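Local coordinates for Emp46p (PDB 2A6V), which serves as a calcium-independent cargo receptor of yeast, involved in glycoprotein secretion, whose carbohydrate recognition domain is a legume-lectin-like beta sandwich, at residues Glu59-Asp64 / Ser192-Ile197; Ala65-Trp70 / Lys216-Val221; Leu89-Glu94 / Lys107-Met112; Asp168-Lys173 / Lys186-Gly191. All blocks are in the same frame, centred on the assembly; numbering follows the deposited sequence. Where two conformers were deposited one is given.

Contact 1. Residues Glu59-Asp64 / Ser192-Ile197; sequences EYSIKD and SSPFRI
Y60 and F195 face each other as a single antiparallel hydrogen-bonded bridge, and both of its bonds are made by backbone. Y60 N donates to F195 O at 2.8 Å, almost straight at 172°. The return bond, from F195 N to Y60 O, is longer at 3.1 Å. Each oxygen also receives a CA-H...O contact, F195 O from E59 CA and Y60 O from P194 CA. In this register the N of P194 points away from residues 59-64, like that of R196, so its being a proline costs no bond across the contact; its ring carbons lie against S61 OG and the carboxylate of E59.

F195 bends back over the bridge: chi1 of 55° sets CG between its own N and carbonyl carbon, which brings Y60 O over one ring face, 3.5 Å from F195 CD1. The two side chains lie side by side, their rings oblique at 69°, with F195 CZ at the edge of the Y60 ring, 3.6 Å from Y60 CD2. I197 CD1 packs on Y60 CB, and I62 CD1 reaches the edge of the F195 ring. The phenol oxygen of Y60 is satisfied by D219, and E59 O accepts from Y11 OH. S193 OG has F189 O as its main partner, with Q91 OE1 competing for the same proton.

The chemistry joins the connection between strands 51-56 and 66-75 to the lead-in of strand 196-202: two backbone bonds set the register, while the buried Y60 and F195 rings pack on M66 of the other sheet.

Contact 2. Residues Ala65-Trp70 / Lys216-Val221; sequences AMTIEW and KLYDGV
I68 and L217 form the apolar centre, a non-hydrogen-bonded pair whose side chains meet through I68 CG1 and L217 CD1 at 4.0 Å. Strands 66-70 and 216-218 run antiparallel, their axes 4.7 Å apart, as neighbours in one sheet of the legume-lectin-like beta sandwich. I68 and L217 turn to its interior, where I197 of the other sheet also packs on L217; branched and bulky aliphatic groups suit that buried face.

On either side of this pair lie hydrogen-bonded pairs, T67 with Y218 and E69 with K216, each closed by two N-H...O bonds. Their side chains occupy the opposite face. T67 O lies at the edge of the Y218 ring, and the glutamate, extended beyond CG, brings E69 OE1 to Y218 OH, a weak bond of 3.4 Å. The other carboxylate oxygen of E69 has the stronger partner, a salt bridge to R161.

Past Y218 the regular pairing stops. Here A65 CB presses on V221 CG2 at a tight 3.4 Å, and a water accepts from A65 N. T67, its OG1 beside its own N at chi1 -58°, donates that hydroxyl to G220 O at 2.6 Å, in the carbonyl plane and on a lone pair.

Contact 3. Residues Leu89-Glu94 / Lys107-Met112; sequences LKQGNE and KFNGLM
Q91 and N109 meet through contrasting first torsions: CG of Q91 sits between its backbone N and carbonyl carbon (chi1 59°), whereas N109 turns CG away from its N (chi1 -162°). The amides cross with planes 87° apart. Q91 NE2 then donates to N109 OD1 at 2.8 Å, the acceptor lying in the Q91 amide plane while the nitrogen stands above the N109 carbonyl plane.

The backbones pair too: Q91 N bonds to N109 O at 2.8 Å, and a water links Q91 O to N109 N. The pairing continues as a short antiparallel ladder between strands 84-90 and 111-115, neighbours in one sheet of the lectin sandwich. L89 and L111 exchange two backbone bonds, and L89 CD1 touches L111 CD2 at 4.1 Å on the buried side.

G110 fits where the chain turns a corner: its backbone angles are open essentially to a residue without a side chain, and L89 O and K90 CA lie close against its CA. K90 crosses F108 at about a right angle, K90 CD being 3.9 Å from F108 CD1, and its ammonium group bonds to S104 OG.

Contact 4. Residues Asp168-Lys173 / Lys186-Gly191; sequences DNHLLK and KVKFMG
H170 and K188 cross at about a right angle, the lysine laying its CG over one face of the imidazole in a CH-pi contact, 3.9 Å from the ring centroid. The aliphatic part of a lysine suits this place, covering the ring while its amino group carries on to R185 O. At the ring edge comes G191 CA, 4.2 Å from H170 CE1; with no side chain, G191 lets the ring edge come close.

Deeper in, L172 points CD1 at M190 CE, 3.7 Å away, and at V187 CB. M190 is bent at chi2 (93°) and chi3, which swings its methyl round to the leucine. No direct hydrogen bond joins the segments. Instead a water lies between H170 O and V187 O, 2.7 and 2.8 Å from them.

In the second shell, Y164 OH bonds to H170 ND1, which probably holds the ring in this rotation, and G191 N bonds back to K188 O within its turn. This is side-chain packing of a connecting loop, between strands 179-184 and 196-202, against the turn before strand 171-176 and the first part of that strand in the legume-lectin-like sandwich.

Overall arrangement
Contacts 2 and 3 are strand pairings, one in each sheet of the sandwich, and touch across the interior where I68 and M66 meet L89. Contact 1 touches both strand pairings, and R196 continues the sheet of contact 3 through a backbone bond to K90. Contact 4 belongs more to the periphery, yet M190 and F189 pack on contacts 1 and 3. It reaches the same sheet as contact 2 without touching it, their nearest atoms being about 5 Å apart. Chemistry follows place. Backbone ladders dominate contacts 2 and 3, whose inward faces carry I68, L217, L89 and L111; a single bridge with aromatic packing serves contact 1, and contact 4 relies on side-chain packing and water.

Contact 1. Residues Glu59-Asp64 / Ser192-Ile197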
loop_
_atom_site.group_PDB
_atom_site.type_symbol
_atom_site.label_atom_id
_atom_site.label_comp_id
_atom_site.label_asym_id
_atom_site.label_seq_id
_atom_site.Cartn_x
_atom_site.Cartn_y
_atom_site.Cartn_z
ATOM N N GLU A 59 8.780 -10.895 7.237
ATOM C CA GLU A 59 8.938 -10.887 5.784
ATOM C C GLU A 59 8.180 -12.064 5.197
ATOM O O GLU A 59 8.080 -13.122 5.815
ATOM C CB GLU A 59 10.416 -10.980 5.394
ATOM C CG GLU A 59 11.228 -9.826 5.927
ATOM C CD GLU A 59 12.554 -9.655 5.228
ATOM O OE1 GLU A 59 13.207 -10.676 4.933
ATOM O OE2 GLU A 59 12.940 -8.486 4.999
ATOM N N TYR A 60 7.638 -11.871 4.000
ATOM C CA TYR A 60 6.880 -12.908 3.303
ATOM C C TYR A 60 7.706 -13.577 2.205
ATOM O O TYR A 60 8.331 -12.907 1.401
ATOM C CB TYR A 60 5.636 -12.295 2.665
ATOM C CG TYR A 60 4.711 -13.322 2.059
ATOM C CD1 TYR A 60 3.922 -14.117 2.859
ATOM C CD2 TYR A 60 4.627 -13.497 0.674
ATOM C CE1 TYR A 60 3.069 -15.056 2.323
ATOM C CE2 TYR A 60 3.764 -14.435 0.124
ATOM C CZ TYR A 60 2.988 -15.219 0.954
ATOM O OH TYR A 60 2.120 -16.151 0.429
ATOM N N SER A 61 7.694 -14.907 2.188
ATOM C CA SER A 61 8.301 -15.684 1.117
ATOM C C SER A 61 7.197 -16.420 0.356
ATOM O O SER A 61 6.393 -17.134 0.950
ATOM C CB SER A 61 9.335 -16.663 1.696
ATOM O OG SER A 61 10.444 -15.954 2.235
ATOM N N ILE A 62 7.142 -16.210 -0.958
ATOM C CA ILE A 62 6.093 -16.811 -1.782
ATOM C C ILE A 62 6.342 -18.299 -1.950
ATOM O O ILE A 62 7.487 -18.729 -2.069
ATOM C CB ILE A 62 6.038 -16.141 -3.177
ATOM C CG1 ILE A 62 5.294 -14.814 -3.091
ATOM C CG2 ILE A 62 5.367 -17.057 -4.222
ATOM C CD1 ILE A 62 5.382 -14.003 -4.338
ATOM N N LYS A 63 5.261 -19.066 -1.966
ATOM C CA LYS A 63 5.306 -20.479 -2.322
ATOM C C LYS A 63 5.174 -20.597 -3.851
ATOM O O LYS A 63 6.181 -20.703 -4.542
ATOM C CB LYS A 63 4.218 -21.246 -1.562
ATOM C CG LYS A 63 4.514 -22.735 -1.334
ATOM C CD LYS A 63 4.389 -23.576 -2.614
ATOM C CE LYS A 63 3.686 -24.927 -2.380
ATOM N NZ LYS A 63 4.630 -26.092 -2.468
ATOM N N ASP A 64 3.947 -20.540 -4.367
ATOM C CA ASP A 64 3.689 -20.593 -5.808
ATOM C C ASP A 64 3.302 -19.201 -6.303
ATOM O O ASP A 64 4.016 -18.618 -7.115
ATOM C CB ASP A 64 2.572 -21.598 -6.133
ATOM C CG ASP A 64 3.034 -23.051 -6.062
ATOM O OD1 ASP A 64 4.246 -23.307 -5.915
ATOM O OD2 ASP A 64 2.227 -23.999 -6.133
ATOM N N SER A 192 11.617 -14.716 -5.802
ATOM C CA SER A 192 12.879 -15.322 -5.374
ATOM C C SER A 192 13.537 -14.650 -4.162
ATOM O O SER A 192 14.708 -14.900 -3.865
ATOM C CB SER A 192 13.852 -15.292 -6.552
ATOM O OG SER A 192 14.129 -13.958 -6.964
ATOM N N SER A 193 12.799 -13.801 -3.454
ATOM C CA SER A 193 13.345 -13.146 -2.269
ATOM C C SER A 193 12.233 -12.847 -1.272
ATOM O O SER A 193 11.083 -12.615 -1.672
ATOM C CB SER A 193 14.069 -11.854 -2.650
ATOM O OG SER A 193 13.147 -10.839 -3.032
ATOM N N PRO A 194 12.551 -12.870 0.021
ATOM C CA PRO A 194 11.579 -12.421 1.027
ATOM C C PRO A 194 11.348 -10.922 0.859
ATOM O O PRO A 194 12.235 -10.213 0.399
ATOM C CB PRO A 194 12.278 -12.726 2.361
ATOM C CG PRO A 194 13.366 -13.696 2.027
ATOM C CD PRO A 194 13.814 -13.323 0.640
ATOM N N PHE A 195 10.163 -10.445 1.204
ATOM C CA PHE A 195 9.881 -9.027 1.095
ATOM C C PHE A 195 8.906 -8.581 2.175
ATOM O O PHE A 195 8.222 -9.385 2.808
ATOM C CB PHE A 195 9.377 -8.666 -0.309
ATOM C CG PHE A 195 8.186 -9.460 -0.738
ATOM C CD1 PHE A 195 8.343 -10.693 -1.371
ATOM C CD2 PHE A 195 6.907 -9.004 -0.479
ATOM C CE1 PHE A 195 7.245 -11.441 -1.739
ATOM C CE2 PHE A 195 5.810 -9.748 -0.857
ATOM C CZ PHE A 195 5.981 -10.974 -1.490
ATOM N N ARG A 196 8.885 -7.276 2.382
ATOM C CA ARG A 196 8.087 -6.656 3.414
ATOM C C ARG A 196 6.868 -6.041 2.766
ATOM O O ARG A 196 6.947 -5.516 1.652
ATOM C CB ARG A 196 8.912 -5.606 4.130
ATOM C CG ARG A 196 9.998 -6.241 5.017
ATOM C CD ARG A 196 10.785 -5.265 5.864
ATOM N NE ARG A 196 11.022 -3.984 5.193
ATOM C CZ ARG A 196 10.382 -2.836 5.479
ATOM N NH1 ARG A 196 9.456 -2.770 6.437
ATOM N NH2 ARG A 196 10.676 -1.735 4.803
ATOM N N ILE A 197 5.756 -6.084 3.490
ATOM C CA ILE A 197 4.459 -5.628 2.996
ATOM C C ILE A 197 3.923 -4.553 3.886
ATOM O O ILE A 197 3.870 -4.723 5.109
ATOM C CB ILE A 197 3.471 -6.827 2.977
ATOM C CG1 ILE A 197 3.964 -7.928 2.036
ATOM C CG2 ILE A 197 2.066 -6.377 2.657
ATOM C CD1 ILE A 197 3.371 -9.244 2.332
#

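Contact 2. Residues Ala65-Trp70 / Lys216-Val221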
loop_
_atom_site.group_PDB
_atom_site.type_symbol
_atom_site.label_atom_id
_atom_site.label_comp_id
_atom_site.label_asym_id
_atom_site.label_seq_id
_atom_site.Cartn_x
_atom_site.Cartn_y
_atom_site.Cartn_z
ATOM N N ALA A 65 2.195 -18.681 -5.773
ATOM C CA ALA A 65 1.647 -17.376 -6.144
ATOM C C ALA A 65 1.025 -16.683 -4.931
ATOM O O ALA A 65 0.915 -17.263 -3.843
ATOM C CB ALA A 65 0.615 -17.541 -7.246
ATOM N N MET A 66 0.632 -15.425 -5.101
ATOM C CA MET A 66 0.016 -14.704 -3.984
ATOM C C MET A 66 -0.980 -13.659 -4.407
ATOM O O MET A 66 -0.918 -13.147 -5.517
ATOM C CB MET A 66 1.091 -14.069 -3.114
ATOM C CG MET A 66 1.851 -12.922 -3.712
ATOM S SD MET A 66 2.608 -11.843 -2.431
ATOM C CE MET A 66 2.754 -10.357 -3.426
ATOM N N THR A 67 -1.881 -13.319 -3.490
ATOM C CA THR A 67 -2.829 -12.238 -3.650
ATOM C C THR A 67 -2.792 -11.346 -2.410
ATOM O O THR A 67 -2.815 -11.850 -1.301
ATOM C CB THR A 67 -4.240 -12.810 -3.798
ATOM O OG1 THR A 67 -4.283 -13.693 -4.930
ATOM C CG2 THR A 67 -5.261 -11.700 -4.092
ATOM N N ILE A 68 -2.732 -10.038 -2.603
ATOM C CA ILE A 68 -2.880 -9.088 -1.508
ATOM C C ILE A 68 -4.047 -8.190 -1.838
ATOM O O ILE A 68 -4.126 -7.619 -2.933
ATOM C CB ILE A 68 -1.623 -8.249 -1.320
ATOM C CG1 ILE A 68 -0.437 -9.140 -0.898
ATOM C CG2 ILE A 68 -1.895 -7.158 -0.292
ATOM C CD1 ILE A 68 0.897 -8.423 -0.934
ATOM N N GLU A 69 -4.951 -8.036 -0.888
ATOM C CA GLU A 69 -6.105 -7.182 -1.034
ATOM C C GLU A 69 -6.087 -6.174 0.095
ATOM O O GLU A 69 -6.181 -6.567 1.259
ATOM C CB GLU A 69 -7.386 -7.990 -0.963
ATOM C CG GLU A 69 -7.601 -8.913 -2.134
ATOM C CD GLU A 69 -8.863 -9.745 -1.992
ATOM O OE1 GLU A 69 -9.399 -9.895 -0.861
ATOM O OE2 GLU A 69 -9.307 -10.270 -3.030
ATOM N N TRP A 70 -5.952 -4.899 -0.240
ATOM C CA TRP A 70 -6.098 -3.794 0.699
ATOM C C TRP A 70 -7.422 -3.087 0.471
ATOM O O TRP A 70 -7.725 -2.737 -0.677
ATOM C CB TRP A 70 -4.996 -2.768 0.482
ATOM C CG TRP A 70 -3.605 -3.179 0.869
ATOM C CD1 TRP A 70 -2.640 -3.696 0.051
ATOM C CD2 TRP A 70 -3.013 -3.063 2.162
ATOM N NE1 TRP A 70 -1.482 -3.907 0.761
ATOM C CE2 TRP A 70 -1.684 -3.518 2.062
ATOM C CE3 TRP A 70 -3.459 -2.601 3.397
ATOM C CZ2 TRP A 70 -0.815 -3.532 3.145
ATOM C CZ3 TRP A 70 -2.597 -2.640 4.473
ATOM C CH2 TRP A 70 -1.291 -3.080 4.340
ATOM N N LYS A 216 -5.934 -8.485 3.535
ATOM C CA LYS A 216 -5.808 -9.935 3.503
ATOM C C LYS A 216 -4.721 -10.320 2.530
ATOM O O LYS A 216 -4.594 -9.719 1.460
ATOM C CB LYS A 216 -7.109 -10.586 3.046
ATOM C CG LYS A 216 -8.276 -10.425 3.984
ATOM C CD LYS A 216 -9.528 -11.130 3.450
ATOM C CE LYS A 216 -10.694 -11.043 4.426
ATOM N NZ LYS A 216 -11.991 -11.454 3.808
ATOM N N LEU A 217 -3.934 -11.312 2.887
ATOM C CA LEU A 217 -3.006 -11.933 1.971
ATOM C C LEU A 217 -3.434 -13.380 1.812
ATOM O O LEU A 217 -3.845 -14.009 2.785
ATOM C CB LEU A 217 -1.557 -11.861 2.466
ATOM C CG LEU A 217 -0.514 -12.583 1.599
ATOM C CD1 LEU A 217 0.819 -11.899 1.693
ATOM C CD2 LEU A 217 -0.355 -14.101 1.937
ATOM N N TYR A 218 -3.338 -13.894 0.589
ATOM C CA TYR A 218 -3.631 -15.290 0.279
ATOM C C TYR A 218 -2.410 -15.914 -0.368
ATOM O O TYR A 218 -1.751 -15.310 -1.211
ATOM C CB TYR A 218 -4.822 -15.427 -0.689
ATOM C CG TYR A 218 -6.112 -14.760 -0.290
ATOM C CD1 TYR A 218 -7.204 -15.503 0.159
ATOM C CD2 TYR A 218 -6.265 -13.376 -0.387
ATOM C CE1 TYR A 218 -8.393 -14.876 0.521
ATOM C CE2 TYR A 218 -7.439 -12.755 -0.036
ATOM C CZ TYR A 218 -8.497 -13.500 0.416
ATOM O OH TYR A 218 -9.661 -12.846 0.765
ATOM N N ASP A 219 -2.137 -17.160 -0.010
ATOM C CA ASP A 219 -0.981 -17.876 -0.522
ATOM C C ASP A 219 -1.302 -18.472 -1.901
ATOM O O ASP A 219 -0.934 -19.604 -2.203
ATOM C CB ASP A 219 -0.589 -19.016 0.433
ATOM C CG ASP A 219 -0.091 -18.540 1.792
ATOM O OD1 ASP A 219 0.451 -17.422 1.931
ATOM O OD2 ASP A 219 -0.170 -19.273 2.799
ATOM N N GLY A 220 -1.995 -17.715 -2.740
ATOM C CA GLY A 220 -2.327 -18.167 -4.074
ATOM C C GLY A 220 -3.094 -17.116 -4.860
ATOM O O GLY A 220 -3.402 -16.043 -4.345
ATOM N N VAL A 221 -3.363 -17.434 -6.121
ATOM C CA VAL A 221 -4.182 -16.620 -6.999
ATOM C C VAL A 221 -5.620 -17.023 -6.789
ATOM O O VAL A 221 -5.978 -18.185 -6.978
ATOM C CB VAL A 221 -3.848 -16.874 -8.484
ATOM C CG1 VAL A 221 -4.661 -15.934 -9.374
ATOM C CG2 VAL A 221 -2.346 -16.760 -8.738
HETATM O O HOH W 1 0.859 -20.542 -3.573
#

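Contact 3. Residues Leu89-Glu94 / Lys107-Met112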
loop_
_atom_site.group_PDB
_atom_site.type_symbol
_atom_site.label_atom_id
_atom_site.label_comp_id
_atom_site.label_asym_id
_atom_site.label_seq_id
_atom_site.Cartn_x
_atom_site.Cartn_y
_atom_site.Cartn_z
ATOM N N LEU A 89 5.742 -3.133 -1.489
ATOM C CA LEU A 89 6.424 -4.416 -1.385
ATOM C C LEU A 89 7.910 -4.077 -1.470
ATOM O O LEU A 89 8.355 -3.604 -2.512
ATOM C CB LEU A 89 6.025 -5.350 -2.538
ATOM C CG LEU A 89 4.564 -5.743 -2.685
ATOM C CD1 LEU A 89 4.428 -6.761 -3.811
ATOM C CD2 LEU A 89 4.006 -6.326 -1.419
ATOM N N LYS A 90 8.667 -4.259 -0.393
ATOM C CA LYS A 90 10.072 -3.824 -0.356
ATOM C C LYS A 90 11.008 -4.951 0.087
ATOM O O LYS A 90 10.627 -5.807 0.871
ATOM C CB LYS A 90 10.218 -2.633 0.590
ATOM C CG LYS A 90 9.488 -1.383 0.120
ATOM C CD LYS A 90 10.132 -0.056 0.545
ATOM C CE LYS A 90 10.610 -0.069 1.973
ATOM N NZ LYS A 90 11.220 1.222 2.341
ATOM N N GLN A 91 12.231 -4.949 -0.436
ATOM C CA GLN A 91 13.241 -5.951 -0.069
ATOM C C GLN A 91 14.520 -5.270 0.380
ATOM O O GLN A 91 14.674 -4.057 0.236
ATOM C CB GLN A 91 13.517 -6.906 -1.240
ATOM C CG GLN A 91 14.009 -6.222 -2.508
ATOM C CD GLN A 91 14.498 -7.198 -3.563
ATOM O OE1 GLN A 91 14.533 -8.415 -3.333
ATOM N NE2 GLN A 91 14.880 -6.670 -4.722
ATOM N N GLY A 92 15.430 -6.051 0.957
ATOM C CA GLY A 92 16.723 -5.531 1.368
ATOM C C GLY A 92 16.678 -4.846 2.717
ATOM O O GLY A 92 15.620 -4.763 3.337
ATOM N N ASN A 93 17.828 -4.333 3.151
ATOM C CA ASN A 93 17.999 -3.809 4.513
ATOM C C ASN A 93 16.906 -2.824 4.985
ATOM O O ASN A 93 15.732 -3.214 5.108
ATOM C CB ASN A 93 19.417 -3.221 4.687
ATOM C CG ASN A 93 20.495 -4.295 4.731
ATOM O OD1 ASN A 93 20.481 -5.172 5.602
ATOM N ND2 ASN A 93 21.436 -4.231 3.791
ATOM N N GLU A 94 17.268 -1.573 5.275
ATOM C CA GLU A 94 16.337 -0.642 5.916
ATOM C C GLU A 94 16.914 0.744 6.246
ATOM O O GLU A 94 18.027 1.113 5.861
ATOM C CB GLU A 94 15.708 -1.271 7.194
ATOM C CG GLU A 94 16.373 -0.952 8.540
ATOM C CD GLU A 94 15.443 -0.253 9.533
ATOM O OE1 GLU A 94 14.214 -0.449 9.459
ATOM O OE2 GLU A 94 15.942 0.497 10.398
ATOM N N LYS A 107 15.187 6.438 -1.601
ATOM C CA LYS A 107 15.995 5.343 -2.105
ATOM C C LYS A 107 15.549 4.032 -1.451
ATOM O O LYS A 107 15.739 3.808 -0.248
ATOM C CB LYS A 107 17.486 5.607 -1.837
ATOM C CG LYS A 107 18.411 4.626 -2.549
ATOM C CD LYS A 107 19.893 4.828 -2.169
ATOM C CE LYS A 107 20.405 6.222 -2.475
ATOM N NZ LYS A 107 20.220 6.621 -3.896
ATOM N N PHE A 108 14.917 3.179 -2.246
ATOM C CA PHE A 108 14.401 1.908 -1.751
ATOM C C PHE A 108 14.496 0.868 -2.858
ATOM O O PHE A 108 14.727 1.192 -4.020
ATOM C CB PHE A 108 12.954 2.061 -1.245
ATOM C CG PHE A 108 11.951 2.342 -2.330
ATOM C CD1 PHE A 108 11.249 1.312 -2.952
ATOM C CD2 PHE A 108 11.711 3.634 -2.734
ATOM C CE1 PHE A 108 10.331 1.599 -3.967
ATOM C CE2 PHE A 108 10.808 3.919 -3.731
ATOM C CZ PHE A 108 10.110 2.904 -4.349
ATOM N N ASN A 109 14.338 -0.380 -2.456
ATOM C CA ASN A 109 14.397 -1.509 -3.345
ATOM C C ASN A 109 13.052 -2.200 -3.287
ATOM O O ASN A 109 12.713 -2.884 -2.319
ATOM C CB ASN A 109 15.512 -2.456 -2.912
ATOM C CG ASN A 109 15.910 -3.404 -4.002
ATOM O OD1 ASN A 109 15.072 -3.901 -4.763
ATOM N ND2 ASN A 109 17.217 -3.656 -4.103
ATOM N N GLY A 110 12.250 -1.974 -4.307
ATOM C CA GLY A 110 10.957 -2.605 -4.357
ATOM C C GLY A 110 9.953 -1.873 -5.195
ATOM O O GLY A 110 10.302 -1.168 -6.140
ATOM N N LEU A 111 8.691 -2.048 -4.818
ATOM C CA LEU A 111 7.533 -1.604 -5.565
ATOM C C LEU A 111 6.702 -0.695 -4.688
ATOM O O LEU A 111 6.447 -1.010 -3.526
ATOM C CB LEU A 111 6.709 -2.813 -5.986
ATOM C CG LEU A 111 5.319 -2.563 -6.553
ATOM C CD1 LEU A 111 5.361 -1.822 -7.913
ATOM C CD2 LEU A 111 4.559 -3.884 -6.682
ATOM N N MET A 112 6.343 0.458 -5.237
ATOM C CA MET A 112 5.451 1.407 -4.597
ATOM C C MET A 112 4.271 1.638 -5.528
ATOM O O MET A 112 4.454 2.114 -6.659
ATOM C CB MET A 112 6.170 2.735 -4.355
ATOM C CG MET A 112 5.315 3.767 -3.645
ATOM S SD MET A 112 5.989 5.416 -3.500
ATOM C CE MET A 112 5.929 5.940 -5.189
HETATM O O HOH W 2 14.130 -1.023 0.340
#

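Contact 4. Residues Asp168-Lys173 / Lys186-Gly191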
loop_
_atom_site.group_PDB
_atom_site.type_symbol
_atom_site.label_atom_id
_atom_site.label_comp_id
_atom_site.label_asym_id
_atom_site.label_seq_id
_atom_site.Cartn_x
_atom_site.Cartn_y
_atom_site.Cartn_z
ATOM N N ASP A 168 3.685 -18.074 -13.840
ATOM C CA ASP A 168 3.215 -17.547 -15.118
ATOM C C ASP A 168 4.144 -16.415 -15.613
ATOM O O ASP A 168 3.672 -15.370 -16.073
ATOM C CB ASP A 168 1.769 -17.073 -14.914
ATOM C CG ASP A 168 1.061 -16.712 -16.186
ATOM O OD1 ASP A 168 1.433 -17.194 -17.280
ATOM O OD2 ASP A 168 0.076 -15.941 -16.152
ATOM N N ASN A 169 5.455 -16.669 -15.541
ATOM C CA ASN A 169 6.504 -15.702 -15.868
ATOM C C ASN A 169 6.275 -14.355 -15.192
ATOM O O ASN A 169 6.354 -13.298 -15.832
ATOM C CB ASN A 169 6.659 -15.529 -17.391
ATOM C CG ASN A 169 8.022 -14.958 -17.781
ATOM O OD1 ASN A 169 9.001 -15.084 -17.034
ATOM N ND2 ASN A 169 8.082 -14.308 -18.936
ATOM N N HIS A 170 5.952 -14.416 -13.903
ATOM C CA HIS A 170 5.890 -13.225 -13.044
ATOM C C HIS A 170 4.784 -12.250 -13.417
ATOM O O HIS A 170 4.944 -11.034 -13.275
ATOM C CB HIS A 170 7.254 -12.519 -13.055
ATOM C CG HIS A 170 8.356 -13.382 -12.543
ATOM N ND1 HIS A 170 8.535 -13.634 -11.203
ATOM C CD2 HIS A 170 9.307 -14.094 -13.193
ATOM C CE1 HIS A 170 9.563 -14.448 -11.046
ATOM N NE2 HIS A 170 10.044 -14.746 -12.240
ATOM N N LEU A 171 3.658 -12.766 -13.886
ATOM C CA LEU A 171 2.519 -11.911 -14.163
ATOM C C LEU A 171 2.025 -11.308 -12.849
ATOM O O LEU A 171 1.670 -12.030 -11.933
ATOM C CB LEU A 171 1.400 -12.685 -14.843
ATOM C CG LEU A 171 0.183 -11.864 -15.259
ATOM C CD1 LEU A 171 0.538 -10.749 -16.247
ATOM C CD2 LEU A 171 -0.894 -12.749 -15.818
ATOM N N LEU A 172 2.030 -9.982 -12.796
ATOM C CA LEU A 172 1.428 -9.209 -11.719
ATOM C C LEU A 172 0.250 -8.432 -12.299
ATOM O O LEU A 172 0.388 -7.707 -13.295
ATOM C CB LEU A 172 2.447 -8.249 -11.135
ATOM C CG LEU A 172 2.003 -7.562 -9.840
ATOM C CD1 LEU A 172 3.197 -7.304 -8.969
ATOM C CD2 LEU A 172 1.238 -6.249 -10.138
ATOM N N LYS A 173 -0.920 -8.603 -11.696
ATOM C CA LYS A 173 -2.109 -7.858 -12.048
ATOM C C LYS A 173 -2.527 -6.991 -10.871
ATOM O O LYS A 173 -2.505 -7.431 -9.729
ATOM C CB LYS A 173 -3.241 -8.820 -12.384
ATOM C CG LYS A 173 -4.501 -8.200 -12.858
ATOM C CD LYS A 173 -5.329 -9.219 -13.635
ATOM C CE LYS A 173 -5.979 -10.211 -12.720
ATOM N NZ LYS A 173 -6.859 -11.114 -13.516
ATOM N N LYS A 186 7.231 -7.027 -15.233
ATOM C CA LYS A 186 8.466 -6.326 -14.874
ATOM C C LYS A 186 8.888 -6.503 -13.417
ATOM O O LYS A 186 10.063 -6.328 -13.082
ATOM C CB LYS A 186 8.311 -4.823 -15.137
ATOM C CG LYS A 186 8.145 -4.448 -16.594
ATOM C CD LYS A 186 8.336 -2.947 -16.809
ATOM C CE LYS A 186 8.451 -2.613 -18.297
ATOM N NZ LYS A 186 8.507 -1.142 -18.542
ATOM N N VAL A 187 7.926 -6.782 -12.545
ATOM C CA VAL A 187 8.210 -6.970 -11.123
ATOM C C VAL A 187 8.499 -8.460 -10.897
ATOM O O VAL A 187 7.594 -9.289 -10.977
ATOM C CB VAL A 187 7.037 -6.488 -10.225
ATOM C CG1 VAL A 187 7.500 -6.320 -8.781
ATOM C CG2 VAL A 187 6.442 -5.181 -10.739
ATOM N N LYS A 188 9.759 -8.793 -10.631
ATOM C CA LYS A 188 10.163 -10.189 -10.482
ATOM C C LYS A 188 10.760 -10.532 -9.119
ATOM O O LYS A 188 10.874 -11.702 -8.780
ATOM C CB LYS A 188 11.178 -10.555 -11.563
ATOM C CG LYS A 188 10.605 -10.550 -12.957
ATOM C CD LYS A 188 11.683 -10.791 -13.997
ATOM C CE LYS A 188 11.454 -9.960 -15.252
ATOM N NZ LYS A 188 10.488 -10.632 -16.161
ATOM N N PHE A 189 11.163 -9.536 -8.335
ATOM C CA PHE A 189 11.912 -9.836 -7.116
ATOM C C PHE A 189 11.153 -10.673 -6.079
ATOM O O PHE A 189 11.775 -11.384 -5.287
ATOM C CB PHE A 189 12.490 -8.556 -6.493
ATOM C CG PHE A 189 11.469 -7.664 -5.854
ATOM C CD1 PHE A 189 11.116 -7.834 -4.529
ATOM C CD2 PHE A 189 10.887 -6.626 -6.574
ATOM C CE1 PHE A 189 10.192 -7.001 -3.937
ATOM C CE2 PHE A 189 9.948 -5.803 -5.982
ATOM C CZ PHE A 189 9.611 -5.990 -4.662
ATOM N N MET A 190 9.820 -10.619 -6.084
ATOM C CA MET A 190 9.043 -11.351 -5.087
ATOM C C MET A 190 9.031 -12.858 -5.317
ATOM O O MET A 190 8.669 -13.609 -4.421
ATOM C CB MET A 190 7.586 -10.876 -5.046
ATOM C CG MET A 190 7.405 -9.447 -4.612
ATOM S SD MET A 190 7.344 -8.353 -6.005
ATOM C CE MET A 190 5.766 -8.809 -6.812
ATOM N N GLY A 191 9.379 -13.300 -6.522
ATOM C CA GLY A 191 9.415 -14.720 -6.818
ATOM C C GLY A 191 10.536 -15.439 -6.086
ATOM O O GLY A 191 10.404 -16.624 -5.754
HETATM O O HOH W 3 5.488 -8.422 -12.612
#